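Local coordinates for dihydroorotase (Saccharomyces cerevisiae, PDB 6L0B), which catalyses the reversible, zinc-dependent cyclisation of N-carbamoyl-L-aspartate to (S)-dihydroorotate, the third step of de novo pyrimidine biosynthesis, at residues 14-19 / 39-44; 257-262 / 276-281; 25-30 / 62-67. All blocks are in the same frame, centred on the assembly; numbering follows the deposited sequence.

Three contacts illustrate how a TIM-barrel amidohydrolase divides its labour between the barrel core and its periphery. Contacts 1 and 2 are both buried, their centres about 10 Å apart, and they touch each other and share the same zinc ion and the same 5-fluorouracil; contact 1 supplies two histidine ligands and the polar grip on the drug, contact 2 the aspartate ligand and a loop pinned by a serine hydroxyl and one backbone bond. Contact 3 lies farther out and is only partly buried, a van der Waals contact at the ends of helical segments, with no hydrogen bond across it; it lies among the helices that follow the two strands paired in contact 1.

Contact 1: 14-19 / 39-44; sequences HVHVRE and YIMPNL. With ZN (zinc ion), chain E; URF (5-fluorouracil), chain G.
H14 and H16 grasp one zinc ion through NE2, and M41 from the neighbouring strand end underlies both rings. The metal lies 2.2 Å from H14 NE2 and 2.1 Å from H16 NE2; D258 is a further ligand, in agreement with the site predicted from related enzymes. The M41 chain, bent at chi2 (-56°), sets its methyl CE over the centre of the H14 ring, a CH-pi contact, while CB covers one face of the H16 ring toward its rim. C4 of 5-fluorouracil lies over the opposite face of H16, so this imidazole is sandwiched between thioether chain and bound pyrimidine.

The drug's O4 accepts two bonds: a nearly straight one from R18 NH1 (2.7 Å, 177°) and one from N43 ND2 at 2.8 Å. N43 serves two purposes, since its OD1 also accepts from H16 ND1 at 3.0 Å. That bond is bent, with the donor tilted 29° from the carbonyl plane, yet it helps to fix the rotation of a zinc ligand. T106 O takes a second bond from N43 ND2, and P261 O holds R18 NE, both second-shell restraints on the ligand-binding groups.

Beneath the site, V15 pairs in parallel with I40: V15 N bonds to Y39 O (3.0 Å) and M41 N to V15 O (2.9 Å). Strand 37-40 lies between 11-15 and 69-71, I40 also bonding to L71 through its backbone and reaching F70 with its side chain, while V17 packs against helices 20-26 and 51-64.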
ATOM      1  N   HIS A  14     -12.063 -10.873  18.408  1.00 42.92           N
ATOM      2  CA  HIS A  14     -12.294  -9.988  17.265  1.00 39.35           C
ATOM      3  C   HIS A  14     -12.584 -10.878  16.052  1.00 40.26           C
ATOM      4  O   HIS A  14     -11.672 -11.252  15.317  1.00 44.88           O
ATOM      5  CB  HIS A  14     -11.117  -9.082  17.005  1.00 34.82           C
ATOM      6  CG  HIS A  14     -11.447  -7.886  16.164  1.00 34.72           C
ATOM      7  ND1 HIS A  14     -11.191  -6.596  16.578  1.00 32.05           N
ATOM      8  CD2 HIS A  14     -12.002  -7.781  14.932  1.00 32.89           C
ATOM      9  CE1 HIS A  14     -11.571  -5.751  15.637  1.00 30.28           C
ATOM     10  NE2 HIS A  14     -12.064  -6.443  14.630  1.00 30.55           N
ATOM     11  N   VAL A  15     -13.853 -11.185  15.842  1.00 35.56           N
ATOM     12  CA  VAL A  15     -14.253 -12.128  14.813  1.00 36.69           C
ATOM     13  C   VAL A  15     -15.303 -11.470  13.931  1.00 39.77           C
ATOM     14  O   VAL A  15     -16.151 -10.718  14.422  1.00 44.10           O
ATOM     15  CB  VAL A  15     -14.798 -13.432  15.436  1.00 37.46           C
ATOM     16  CG1 VAL A  15     -15.274 -14.373  14.346  1.00 38.96           C
ATOM     17  CG2 VAL A  15     -13.749 -14.116  16.314  1.00 37.30           C
ATOM     18  N   HIS A  16     -15.198 -11.685  12.620  1.00 40.90           N
ATOM     19  CA  HIS A  16     -16.260 -11.372  11.671  1.00 38.49           C
ATOM     20  C   HIS A  16     -16.678 -12.647  10.941  1.00 41.05           C
ATOM     21  O   HIS A  16     -15.814 -13.356  10.415  1.00 42.40           O
ATOM     22  CB  HIS A  16     -15.824 -10.288  10.657  1.00 38.32           C
ATOM     23  CG  HIS A  16     -15.302  -9.029  11.281  1.00 34.30           C
ATOM     24  ND1 HIS A  16     -15.914  -7.808  11.109  1.00 32.71           N
ATOM     25  CD2 HIS A  16     -14.212  -8.797  12.050  1.00 33.96           C
ATOM     26  CE1 HIS A  16     -15.250  -6.884  11.782  1.00 32.87           C
ATOM     27  NE2 HIS A  16     -14.211  -7.457  12.360  1.00 34.23           N
ATOM     28  N   VAL A  17     -17.991 -12.918  10.870  1.00 42.65           N
ATOM     29  CA  VAL A  17     -18.508 -14.134  10.237  1.00 40.11           C
ATOM     30  C   VAL A  17     -19.576 -13.849   9.194  1.00 41.45           C
ATOM     31  O   VAL A  17     -20.114 -14.791   8.611  1.00 41.66           O
ATOM     32  CB  VAL A  17     -19.045 -15.175  11.248  1.00 38.45           C
ATOM     33  CG1 VAL A  17     -17.958 -15.643  12.209  1.00 37.13           C
ATOM     34  CG2 VAL A  17     -20.272 -14.637  11.965  1.00 39.81           C
ATOM     35  N   ARG A  18     -19.940 -12.591   8.976  1.00 43.01           N
ATOM     36  CA  ARG A  18     -20.867 -12.191   7.905  1.00 41.42           C
ATOM     37  C   ARG A  18     -22.222 -12.880   8.106  1.00 43.50           C
ATOM     38  O   ARG A  18     -22.634 -13.175   9.235  1.00 43.04           O
ATOM     39  CB  ARG A  18     -20.243 -12.447   6.527  1.00 36.69           C
ATOM     40  CG  ARG A  18     -18.749 -12.109   6.383  1.00 34.27           C
ATOM     41  CD  ARG A  18     -18.443 -10.601   6.429  1.00 33.55           C
ATOM     42  NE  ARG A  18     -17.047 -10.276   6.087  1.00 32.82           N
ATOM     43  CZ  ARG A  18     -16.321  -9.240   6.561  1.00 33.63           C
ATOM     44  NH1 ARG A  18     -16.802  -8.349   7.449  1.00 31.08           N
ATOM     45  NH2 ARG A  18     -15.066  -9.110   6.150  1.00 32.47           N
ATOM     46  N   GLU A  19     -22.945 -13.063   7.006  1.00 38.83           N
ATOM     47  CA  GLU A  19     -24.249 -13.703   6.982  1.00 40.60           C
ATOM     48  C   GLU A  19     -24.306 -14.713   5.841  1.00 41.75           C
ATOM     49  O   GLU A  19     -23.272 -15.027   5.238  1.00 41.17           O
ATOM     50  CB  GLU A  19     -25.346 -12.652   6.844  1.00 42.35           C
ATOM     51  CG  GLU A  19     -25.612 -11.881   8.120  1.00 49.17           C
ATOM     52  CD  GLU A  19     -26.722 -10.844   7.964  1.00 59.37           C
ATOM     53  OE1 GLU A  19     -26.507  -9.842   7.238  1.00 61.75           O
ATOM     54  OE2 GLU A  19     -27.808 -11.032   8.568  1.00 59.67           O
ATOM     55  N   TYR A  39     -15.649 -13.443  20.076  1.00 42.59           N
ATOM     56  CA  TYR A  39     -16.420 -12.202  20.180  1.00 42.90           C
ATOM     57  C   TYR A  39     -16.861 -11.766  18.782  1.00 40.91           C
ATOM     58  O   TYR A  39     -16.017 -11.434  17.948  1.00 43.74           O
ATOM     59  CB  TYR A  39     -15.572 -11.119  20.849  1.00 39.52           C
ATOM     60  CG  TYR A  39     -16.281  -9.821  21.067  1.00 42.17           C
ATOM     61  CD1 TYR A  39     -17.261  -9.707  22.038  1.00 45.34           C
ATOM     62  CD2 TYR A  39     -15.967  -8.688  20.318  1.00 44.98           C
ATOM     63  CE1 TYR A  39     -17.921  -8.507  22.263  1.00 43.87           C
ATOM     64  CE2 TYR A  39     -16.616  -7.474  20.536  1.00 44.10           C
ATOM     65  CZ  TYR A  39     -17.593  -7.390  21.513  1.00 45.73           C
ATOM     66  OH  TYR A  39     -18.247  -6.196  21.752  1.00 47.39           O
ATOM     67  N   ILE A  40     -18.173 -11.756  18.522  1.00 38.18           N
ATOM     68  CA  ILE A  40     -18.692 -11.530  17.168  1.00 41.88           C
ATOM     69  C   ILE A  40     -18.911 -10.035  16.933  1.00 42.44           C
ATOM     70  O   ILE A  40     -19.431  -9.327  17.801  1.00 44.08           O
ATOM     71  CB  ILE A  40     -19.986 -12.332  16.920  1.00 41.85           C
ATOM     72  CG1 ILE A  40     -19.764 -13.802  17.263  1.00 43.96           C
ATOM     73  CG2 ILE A  40     -20.432 -12.239  15.444  1.00 35.69           C
ATOM     74  CD1 ILE A  40     -18.638 -14.424  16.493  1.00 45.37           C
ATOM     75  N   MET A  41     -18.494  -9.551  15.769  1.00 39.42           N
ATOM     76  CA  MET A  41     -18.528  -8.130  15.437  1.00 40.06           C
ATOM     77  C   MET A  41     -19.812  -7.740  14.693  1.00 40.66           C
ATOM     78  O   MET A  41     -20.479  -8.598  14.095  1.00 37.55           O
ATOM     79  CB  MET A  41     -17.298  -7.757  14.611  1.00 37.80           C
ATOM     80  CG  MET A  41     -16.023  -7.583  15.461  1.00 40.21           C
ATOM     81  SD  MET A  41     -16.144  -6.370  16.816  1.00 39.45           S
ATOM     82  CE  MET A  41     -14.503  -6.559  17.566  1.00 36.58           C
ATOM     83  N   PRO A  42     -20.239  -6.475  14.771  1.00 43.94           N
ATOM     84  CA  PRO A  42     -21.590  -6.100  14.310  1.00 42.52           C
ATOM     85  C   PRO A  42     -21.702  -5.451  12.927  1.00 39.95           C
ATOM     86  O   PRO A  42     -22.809  -5.022  12.574  1.00 36.45           O
ATOM     87  CB  PRO A  42     -21.997  -5.075  15.377  1.00 45.90           C
ATOM     88  CG  PRO A  42     -20.667  -4.328  15.667  1.00 43.92           C
ATOM     89  CD  PRO A  42     -19.547  -5.329  15.405  1.00 43.83           C
ATOM     90  N   ASN A  43     -20.624  -5.359  12.142  1.00 38.13           N
ATOM     91  CA  ASN A  43     -20.634  -4.571  10.910  1.00 38.67           C
ATOM     92  C   ASN A  43     -21.216  -5.372   9.740  1.00 41.31           C
ATOM     93  O   ASN A  43     -20.567  -5.648   8.727  1.00 38.13           O
ATOM     94  CB  ASN A  43     -19.229  -4.075  10.607  1.00 38.21           C
ATOM     95  CG  ASN A  43     -18.285  -5.207  10.273  1.00 34.34           C
ATOM     96  OD1 ASN A  43     -18.539  -6.354  10.664  1.00 32.18           O
ATOM     97  ND2 ASN A  43     -17.221  -4.909   9.527  1.00 29.42           N
ATOM     98  N   LEU A  44     -22.458  -5.811   9.923  1.00 43.37           N
ATOM     99  CA  LEU A  44     -23.233  -6.402   8.841  1.00 42.00           C
ATOM    100  C   LEU A  44     -23.963  -5.276   8.109  1.00 42.79           C
ATOM    101  O   LEU A  44     -23.880  -4.107   8.499  1.00 44.43           O
ATOM    102  CB  LEU A  44     -24.201  -7.463   9.373  1.00 44.04           C
ATOM    103  CG  LEU A  44     -23.766  -8.856   9.843  1.00 43.56           C
ATOM    104  CD1 LEU A  44     -22.622  -8.768  10.792  1.00 42.61           C
ATOM    105  CD2 LEU A  44     -24.937  -9.540  10.529  1.00 41.06           C
TER
HETATM  106 ZN    ZN E 401     -12.618  -6.056  12.509  1.00 43.03          ZN
HETATM  107  N1  URF G 403     -11.469  -4.670   8.262  1.00 45.38           N
HETATM  108  C2  URF G 403     -12.232  -4.546   9.530  1.00 43.88           C
HETATM  109  N3  URF G 403     -13.592  -5.161   9.555  1.00 40.36           N
HETATM  110  C4  URF G 403     -14.124  -5.848   8.381  1.00 38.84           C
HETATM  111  C5  URF G 403     -13.357  -5.946   7.135  1.00 41.44           C
HETATM  112  C6  URF G 403     -12.047  -5.346   7.113  1.00 42.81           C
HETATM  113  O2  URF G 403     -11.773  -3.974  10.486  1.00 36.76           O
HETATM  114  O4  URF G 403     -15.182  -6.372   8.338  1.00 37.22           O
HETATM  115  F5  URF G 403     -13.968  -6.593   6.070  1.00 36.74           F

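Contact 2: 257-262 / 276-281; sequences SDSAPH and GVYSQS. With ZN (zinc ion), chain E; URF (5-fluorouracil), chain G.
S259 OG accepts two backbone N-H groups at once, from S279 N at 2.8 Å and from Q280 N at 2.7 Å, and so ties the two parts of this long loop together. A chi1 of 180° swings the S259 hydroxyl away from its own amide and across to the turn where residues 280-281 enter a 3-10 segment. A third bond, A260 N to V277 O (2.9 Å), is fairly straight at hydrogen, although the donor stands above the carbonyl plane, 50° out of it.

Within residues 257-262, S257 OG accepts from S259 N at 2.7 Å, an ST turn that shapes the backbone around D258. D258 OD1 binds the zinc ion at 2.3 Å, joining H14 and H16 on this metal; the carbamylated K98 is the further ligand expected by similarity. The neighbouring A260 borders the bound pyrimidine, its CB lying 3.5 Å from C5 of 5-fluorouracil, and G276 CA approaches C6 of the same ring. P261 CB packs on Y278 CD1 at 3.7 Å, while Y278 OH shares a hydrogen bond with S281 OG.

Outward, Q280 NE2 and S257 N both bond to the carboxylate of D12, and S259 pairs by backbone with H16. Both segments lie in the loop after strand 253-255 and before helix 283-293; P261 and Y278 lean on helix 20-26, Q280 and S281 on helix 28-32, and strand 345-346 lies against P261 and Y278.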
ATOM      1  N   SER A 257      -8.353 -11.963  16.332  1.00 31.33           N
ATOM      2  CA  SER A 257      -7.819 -12.188  14.994  1.00 35.23           C
ATOM      3  C   SER A 257      -8.230 -11.115  13.988  1.00 36.06           C
ATOM      4  O   SER A 257      -7.473 -10.835  13.060  1.00 36.76           O
ATOM      5  CB  SER A 257      -8.282 -13.540  14.462  1.00 37.13           C
ATOM      6  OG  SER A 257      -9.601 -13.423  13.929  1.00 39.80           O
ATOM      7  N   ASP A 258      -9.407 -10.516  14.139  1.00 34.28           N
ATOM      8  CA  ASP A 258     -10.035  -9.752  13.056  1.00 35.14           C
ATOM      9  C   ASP A 258      -9.975 -10.532  11.747  1.00 35.28           C
ATOM     10  O   ASP A 258      -9.655 -10.003  10.679  1.00 37.74           O
ATOM     11  CB  ASP A 258      -9.396  -8.370  12.895  1.00 35.14           C
ATOM     12  CG  ASP A 258     -10.110  -7.491  11.854  1.00 35.55           C
ATOM     13  OD1 ASP A 258     -11.298  -7.728  11.543  1.00 36.32           O
ATOM     14  OD2 ASP A 258      -9.476  -6.542  11.361  1.00 36.58           O
ATOM     15  N   SER A 259     -10.256 -11.821  11.829  1.00 37.32           N
ATOM     16  CA  SER A 259     -10.432 -12.551  10.587  1.00 37.48           C
ATOM     17  C   SER A 259     -11.648 -11.945   9.890  1.00 38.14           C
ATOM     18  O   SER A 259     -12.748 -11.955  10.449  1.00 37.14           O
ATOM     19  CB  SER A 259     -10.575 -14.047  10.871  1.00 34.63           C
ATOM     20  OG  SER A 259     -10.749 -14.793   9.681  1.00 35.70           O
ATOM     21  N   ALA A 260     -11.439 -11.347   8.711  1.00 36.84           N
ATOM     22  CA  ALA A 260     -12.473 -10.624   7.961  1.00 38.41           C
ATOM     23  C   ALA A 260     -12.607 -11.222   6.562  1.00 39.18           C
ATOM     24  O   ALA A 260     -11.918 -10.795   5.619  1.00 37.63           O
ATOM     25  CB  ALA A 260     -12.145  -9.136   7.884  1.00 36.30           C
ATOM     26  N   PRO A 261     -13.498 -12.200   6.379  1.00 38.23           N
ATOM     27  CA  PRO A 261     -13.600 -12.879   5.079  1.00 38.19           C
ATOM     28  C   PRO A 261     -14.307 -12.027   4.034  1.00 36.98           C
ATOM     29  O   PRO A 261     -15.201 -11.249   4.359  1.00 37.20           O
ATOM     30  CB  PRO A 261     -14.377 -14.165   5.414  1.00 36.84           C
ATOM     31  CG  PRO A 261     -15.140 -13.840   6.682  1.00 35.76           C
ATOM     32  CD  PRO A 261     -14.342 -12.816   7.422  1.00 36.56           C
ATOM     33  N   HIS A 262     -13.825 -12.117   2.784  1.00 35.96           N
ATOM     34  CA  HIS A 262     -14.437 -11.535   1.572  1.00 37.09           C
ATOM     35  C   HIS A 262     -14.245 -12.533   0.441  1.00 40.32           C
ATOM     36  O   HIS A 262     -13.197 -13.191   0.371  1.00 40.20           O
ATOM     37  CB  HIS A 262     -13.822 -10.193   1.137  1.00 37.23           C
ATOM     38  CG  HIS A 262     -13.732  -9.170   2.225  1.00 34.63           C
ATOM     39  ND1 HIS A 262     -14.573  -8.076   2.281  1.00 33.12           N
ATOM     40  CD2 HIS A 262     -12.869  -9.040   3.257  1.00 34.45           C
ATOM     41  CE1 HIS A 262     -14.262  -7.341   3.331  1.00 33.76           C
ATOM     42  NE2 HIS A 262     -13.230  -7.902   3.940  1.00 38.88           N
ATOM     43  N   GLY A 276      -9.450  -6.524   4.623  1.00 32.20           N
ATOM     44  CA  GLY A 276      -9.689  -7.710   5.428  1.00 33.15           C
ATOM     45  C   GLY A 276      -8.853  -8.938   5.122  1.00 35.86           C
ATOM     46  O   GLY A 276      -8.745  -9.393   3.973  1.00 36.07           O
ATOM     47  N   VAL A 277      -8.298  -9.533   6.167  1.00 33.87           N
ATOM     48  CA  VAL A 277      -7.506 -10.742   6.024  1.00 33.82           C
ATOM     49  C   VAL A 277      -8.259 -11.863   6.712  1.00 34.67           C
ATOM     50  O   VAL A 277      -8.663 -11.724   7.873  1.00 35.40           O
ATOM     51  CB  VAL A 277      -6.103 -10.576   6.630  1.00 35.34           C
ATOM     52  CG1 VAL A 277      -5.405 -11.898   6.662  1.00 33.39           C
ATOM     53  CG2 VAL A 277      -5.306  -9.562   5.828  1.00 33.32           C
ATOM     54  N   TYR A 278      -8.440 -12.975   6.008  1.00 36.28           N
ATOM     55  CA  TYR A 278      -9.141 -14.118   6.579  1.00 33.46           C
ATOM     56  C   TYR A 278      -8.134 -15.082   7.186  1.00 35.19           C
ATOM     57  O   TYR A 278      -7.345 -15.706   6.456  1.00 35.84           O
ATOM     58  CB  TYR A 278      -9.975 -14.846   5.538  1.00 34.88           C
ATOM     59  CG  TYR A 278     -10.593 -16.089   6.096  1.00 38.19           C
ATOM     60  CD1 TYR A 278     -11.646 -16.013   6.983  1.00 38.23           C
ATOM     61  CD2 TYR A 278     -10.102 -17.347   5.754  1.00 40.95           C
ATOM     62  CE1 TYR A 278     -12.214 -17.153   7.504  1.00 43.76           C
ATOM     63  CE2 TYR A 278     -10.662 -18.495   6.267  1.00 42.64           C
ATOM     64  CZ  TYR A 278     -11.719 -18.393   7.142  1.00 42.73           C
ATOM     65  OH  TYR A 278     -12.285 -19.528   7.663  1.00 41.80           O
ATOM     66  N   SER A 279      -8.216 -15.253   8.510  1.00 34.79           N
ATOM     67  CA  SER A 279      -7.289 -16.094   9.250  1.00 33.98           C
ATOM     68  C   SER A 279      -7.979 -17.083  10.184  1.00 35.08           C
ATOM     69  O   SER A 279      -7.278 -17.807  10.904  1.00 37.61           O
ATOM     70  CB  SER A 279      -6.332 -15.217  10.062  1.00 32.32           C
ATOM     71  OG  SER A 279      -7.077 -14.397  10.940  1.00 33.14           O
ATOM     72  N   GLN A 280      -9.307 -17.055  10.217  1.00 36.37           N
ATOM     73  CA  GLN A 280     -10.041 -17.931  11.158  1.00 36.63           C
ATOM     74  C   GLN A 280      -9.571 -19.386  11.045  1.00 37.98           C
ATOM     75  O   GLN A 280      -9.064 -19.913  12.014  1.00 35.58           O
ATOM     76  CB  GLN A 280     -11.548 -17.828  10.912  1.00 36.06           C
ATOM     77  CG  GLN A 280     -12.389 -18.119  12.147  1.00 34.90           C
ATOM     78  CD  GLN A 280     -12.234 -17.056  13.206  1.00 37.94           C
ATOM     79  OE1 GLN A 280     -12.760 -15.951  13.086  1.00 40.10           O
ATOM     80  NE2 GLN A 280     -11.505 -17.384  14.260  1.00 39.75           N
ATOM     81  N   SER A 281      -9.557 -19.953   9.885  1.00 36.17           N
ATOM     82  CA  SER A 281      -9.381 -21.379   9.711  1.00 37.96           C
ATOM     83  C   SER A 281      -8.120 -21.920  10.376  1.00 38.98           C
ATOM     84  O   SER A 281      -8.032 -23.128  10.595  1.00 46.94           O
ATOM     85  CB  SER A 281      -9.349 -21.686   8.223  1.00 37.69           C
ATOM     86  OG  SER A 281     -10.655 -21.562   7.713  1.00 38.96           O
TER
HETATM   87 ZN    ZN E 401     -12.618  -6.056  12.509  1.00 43.03          ZN
HETATM   88  N1  URF G 403     -11.469  -4.670   8.262  1.00 45.38           N
HETATM   89  C2  URF G 403     -12.232  -4.546   9.530  1.00 43.88           C
HETATM   90  N3  URF G 403     -13.592  -5.161   9.555  1.00 40.36           N
HETATM   91  C4  URF G 403     -14.124  -5.848   8.381  1.00 38.84           C
HETATM   92  C5  URF G 403     -13.357  -5.946   7.135  1.00 41.44           C
HETATM   93  C6  URF G 403     -12.047  -5.346   7.113  1.00 42.81           C
HETATM   94  O2  URF G 403     -11.773  -3.974  10.486  1.00 36.76           O
HETATM   95  O4  URF G 403     -15.182  -6.372   8.338  1.00 37.22           O
HETATM   96  F5  URF G 403     -13.968  -6.593   6.070  1.00 36.74           F

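Contact 3: 25-30 / 62-67; sequences LVTPKI and QKLAPK
T27 meets A65 and L64 across this contact without any hydrogen bond between the segments, and the polar links that matter lie within residues 25-30. The shortest is K29 N to V26 O, 2.8 Å, a backbone bond in the stretch linking helices 20-26 and 28-32. K29 NZ adds a longer bond to L25 O at 3.2 Å, lying in the carbonyl plane. The T27 hydroxyl bonds back to C23 O of helix 20-26.

That leaves the methyl for the partner. T27 holds CG2 on the far side from its backbone N and points it at A65, where it comes 4.1 Å from CB; the same CB lies 4.0 Å from T27 O. P28 fits beside it, its CG 3.8 Å from L64 O. L64 CD1 lies more loosely, 4.3 Å from T27 OG1, while its side chain also leans on C23 and E24. A65 is the residue at which the chain leaves helical geometry after helix 51-64.

Beneath, F70 of strand 69-71 receives T27 and I30. T27, P28, A65 and L64 thus pack neighbouring helical segments of the outer layer of the beta/alpha barrel, with the T27 side chain about 10 Å from that of H16.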
ATOM      1  N   LEU A  25     -20.220 -20.953   5.774  1.00 48.13           N
ATOM      2  CA  LEU A  25     -18.851 -21.369   5.497  1.00 45.69           C
ATOM      3  C   LEU A  25     -17.937 -21.083   6.679  1.00 45.30           C
ATOM      4  O   LEU A  25     -17.068 -21.902   7.010  1.00 46.36           O
ATOM      5  CB  LEU A  25     -18.337 -20.664   4.241  1.00 45.73           C
ATOM      6  CG  LEU A  25     -16.917 -21.037   3.787  1.00 49.95           C
ATOM      7  CD1 LEU A  25     -16.586 -22.503   3.989  1.00 51.32           C
ATOM      8  CD2 LEU A  25     -16.679 -20.664   2.349  1.00 50.33           C
ATOM      9  N   VAL A  26     -18.095 -19.919   7.308  1.00 43.89           N
ATOM     10  CA  VAL A  26     -17.041 -19.400   8.164  1.00 44.08           C
ATOM     11  C   VAL A  26     -17.223 -19.797   9.621  1.00 42.28           C
ATOM     12  O   VAL A  26     -16.259 -20.193  10.283  1.00 43.77           O
ATOM     13  CB  VAL A  26     -17.001 -17.870   7.972  1.00 46.51           C
ATOM     14  CG1 VAL A  26     -16.476 -17.149   9.217  1.00 43.29           C
ATOM     15  CG2 VAL A  26     -16.198 -17.538   6.714  1.00 40.69           C
ATOM     16  N   THR A  27     -18.457 -19.762  10.113  1.00 40.78           N
ATOM     17  CA  THR A  27     -18.706 -20.020  11.531  1.00 45.84           C
ATOM     18  C   THR A  27     -18.159 -21.351  12.053  1.00 47.98           C
ATOM     19  O   THR A  27     -17.568 -21.352  13.148  1.00 53.91           O
ATOM     20  CB  THR A  27     -20.204 -19.878  11.799  1.00 43.20           C
ATOM     21  OG1 THR A  27     -20.713 -18.750  11.076  1.00 55.18           O
ATOM     22  CG2 THR A  27     -20.409 -19.629  13.242  1.00 37.61           C
ATOM     23  N   PRO A  28     -18.276 -22.483  11.350  1.00 46.85           N
ATOM     24  CA  PRO A  28     -17.630 -23.712  11.855  1.00 47.96           C
ATOM     25  C   PRO A  28     -16.095 -23.643  11.905  1.00 49.74           C
ATOM     26  O   PRO A  28     -15.462 -24.440  12.615  1.00 52.64           O
ATOM     27  CB  PRO A  28     -18.117 -24.786  10.872  1.00 49.47           C
ATOM     28  CG  PRO A  28     -19.385 -24.190  10.239  1.00 43.89           C
ATOM     29  CD  PRO A  28     -19.093 -22.743  10.147  1.00 46.09           C
ATOM     30  N   LYS A  29     -15.471 -22.708  11.193  1.00 48.82           N
ATOM     31  CA  LYS A  29     -14.015 -22.636  11.189  1.00 44.27           C
ATOM     32  C   LYS A  29     -13.440 -21.965  12.441  1.00 40.24           C
ATOM     33  O   LYS A  29     -12.223 -22.018  12.654  1.00 37.35           O
ATOM     34  CB  LYS A  29     -13.566 -21.913   9.924  1.00 44.14           C
ATOM     35  CG  LYS A  29     -14.168 -22.473   8.645  1.00 44.82           C
ATOM     36  CD  LYS A  29     -13.785 -23.923   8.469  1.00 50.46           C
ATOM     37  CE  LYS A  29     -13.735 -24.329   7.001  1.00 54.24           C
ATOM     38  NZ  LYS A  29     -15.083 -24.327   6.402  1.00 52.14           N
ATOM     39  N   ILE A  30     -14.261 -21.304  13.264  1.00 38.52           N
ATOM     40  CA  ILE A  30     -13.775 -20.847  14.564  1.00 42.51           C
ATOM     41  C   ILE A  30     -13.264 -22.038  15.365  1.00 49.42           C
ATOM     42  O   ILE A  30     -12.152 -22.020  15.915  1.00 48.07           O
ATOM     43  CB  ILE A  30     -14.878 -20.106  15.334  1.00 41.81           C
ATOM     44  CG1 ILE A  30     -15.399 -18.904  14.534  1.00 41.21           C
ATOM     45  CG2 ILE A  30     -14.372 -19.726  16.731  1.00 37.59           C
ATOM     46  CD1 ILE A  30     -16.617 -18.275  15.188  1.00 40.57           C
ATOM     47  N   GLN A  62     -25.186 -20.244  16.780  1.00 44.61           N
ATOM     48  CA  GLN A  62     -25.236 -21.426  17.632  1.00 43.37           C
ATOM     49  C   GLN A  62     -25.719 -22.640  16.853  1.00 45.38           C
ATOM     50  O   GLN A  62     -25.252 -23.761  17.090  1.00 45.65           O
ATOM     51  CB  GLN A  62     -26.134 -21.189  18.841  1.00 42.02           C
ATOM     52  CG  GLN A  62     -25.482 -20.401  19.949  1.00 46.54           C
ATOM     53  CD  GLN A  62     -24.329 -21.140  20.624  1.00 53.88           C
ATOM     54  OE1 GLN A  62     -23.901 -22.225  20.181  1.00 50.90           O
ATOM     55  NE2 GLN A  62     -23.810 -20.544  21.709  1.00 51.34           N
ATOM     56  N   LYS A  63     -26.649 -22.444  15.914  1.00 45.43           N
ATOM     57  CA  LYS A  63     -27.090 -23.583  15.110  1.00 49.16           C
ATOM     58  C   LYS A  63     -25.986 -24.082  14.181  1.00 47.48           C
ATOM     59  O   LYS A  63     -25.811 -25.293  14.040  1.00 52.79           O
ATOM     60  CB  LYS A  63     -28.368 -23.235  14.325  1.00 53.53           C
ATOM     61  CG  LYS A  63     -28.648 -24.215  13.196  1.00 64.50           C
ATOM     62  CD  LYS A  63     -29.976 -24.964  13.356  1.00 72.07           C
ATOM     63  CE  LYS A  63     -30.026 -26.124  12.365  1.00 68.21           C
ATOM     64  NZ  LYS A  63     -29.847 -25.623  10.954  1.00 68.12           N
ATOM     65  N   LEU A  64     -25.190 -23.178  13.603  1.00 50.25           N
ATOM     66  CA  LEU A  64     -24.135 -23.583  12.675  1.00 46.07           C
ATOM     67  C   LEU A  64     -22.899 -24.134  13.388  1.00 47.22           C
ATOM     68  O   LEU A  64     -22.156 -24.935  12.804  1.00 47.38           O
ATOM     69  CB  LEU A  64     -23.772 -22.402  11.774  1.00 43.48           C
ATOM     70  CG  LEU A  64     -24.850 -21.878  10.809  1.00 40.54           C
ATOM     71  CD1 LEU A  64     -24.617 -20.402  10.497  1.00 35.28           C
ATOM     72  CD2 LEU A  64     -24.886 -22.691   9.514  1.00 38.42           C
ATOM     73  N   ALA A  65     -22.672 -23.721  14.639  1.00 47.76           N
ATOM     74  CA  ALA A  65     -21.521 -24.145  15.438  1.00 45.74           C
ATOM     75  C   ALA A  65     -21.986 -24.261  16.886  1.00 46.68           C
ATOM     76  O   ALA A  65     -21.842 -23.322  17.685  1.00 40.87           O
ATOM     77  CB  ALA A  65     -20.347 -23.172  15.311  1.00 46.18           C
ATOM     78  N   PRO A  66     -22.563 -25.413  17.256  1.00 48.94           N
ATOM     79  CA  PRO A  66     -23.129 -25.562  18.612  1.00 45.87           C
ATOM     80  C   PRO A  66     -22.101 -25.563  19.740  1.00 49.99           C
ATOM     81  O   PRO A  66     -22.443 -25.167  20.862  1.00 54.94           O
ATOM     82  CB  PRO A  66     -23.873 -26.902  18.532  1.00 42.96           C
ATOM     83  CG  PRO A  66     -24.014 -27.192  17.045  1.00 42.93           C
ATOM     84  CD  PRO A  66     -22.822 -26.589  16.405  1.00 44.73           C
ATOM     85  N   LYS A  67     -20.860 -25.988  19.505  1.00 45.51           N
ATOM     86  CA  LYS A  67     -19.896 -26.058  20.601  1.00 50.30           C
ATOM     87  C   LYS A  67     -19.083 -24.773  20.768  1.00 49.94           C
ATOM     88  O   LYS A  67     -18.206 -24.718  21.646  1.00 47.23           O
ATOM     89  CB  LYS A  67     -18.950 -27.259  20.424  1.00 55.82           C
ATOM     90  CG  LYS A  67     -19.581 -28.588  20.836  1.00 57.02           C
ATOM     91  CD  LYS A  67     -18.686 -29.784  20.551  1.00 58.51           C
ATOM     92  CE  LYS A  67     -19.329 -30.708  19.521  1.00 60.62           C
ATOM     93  NZ  LYS A  67     -18.297 -31.575  18.875  1.00 60.32           N
TER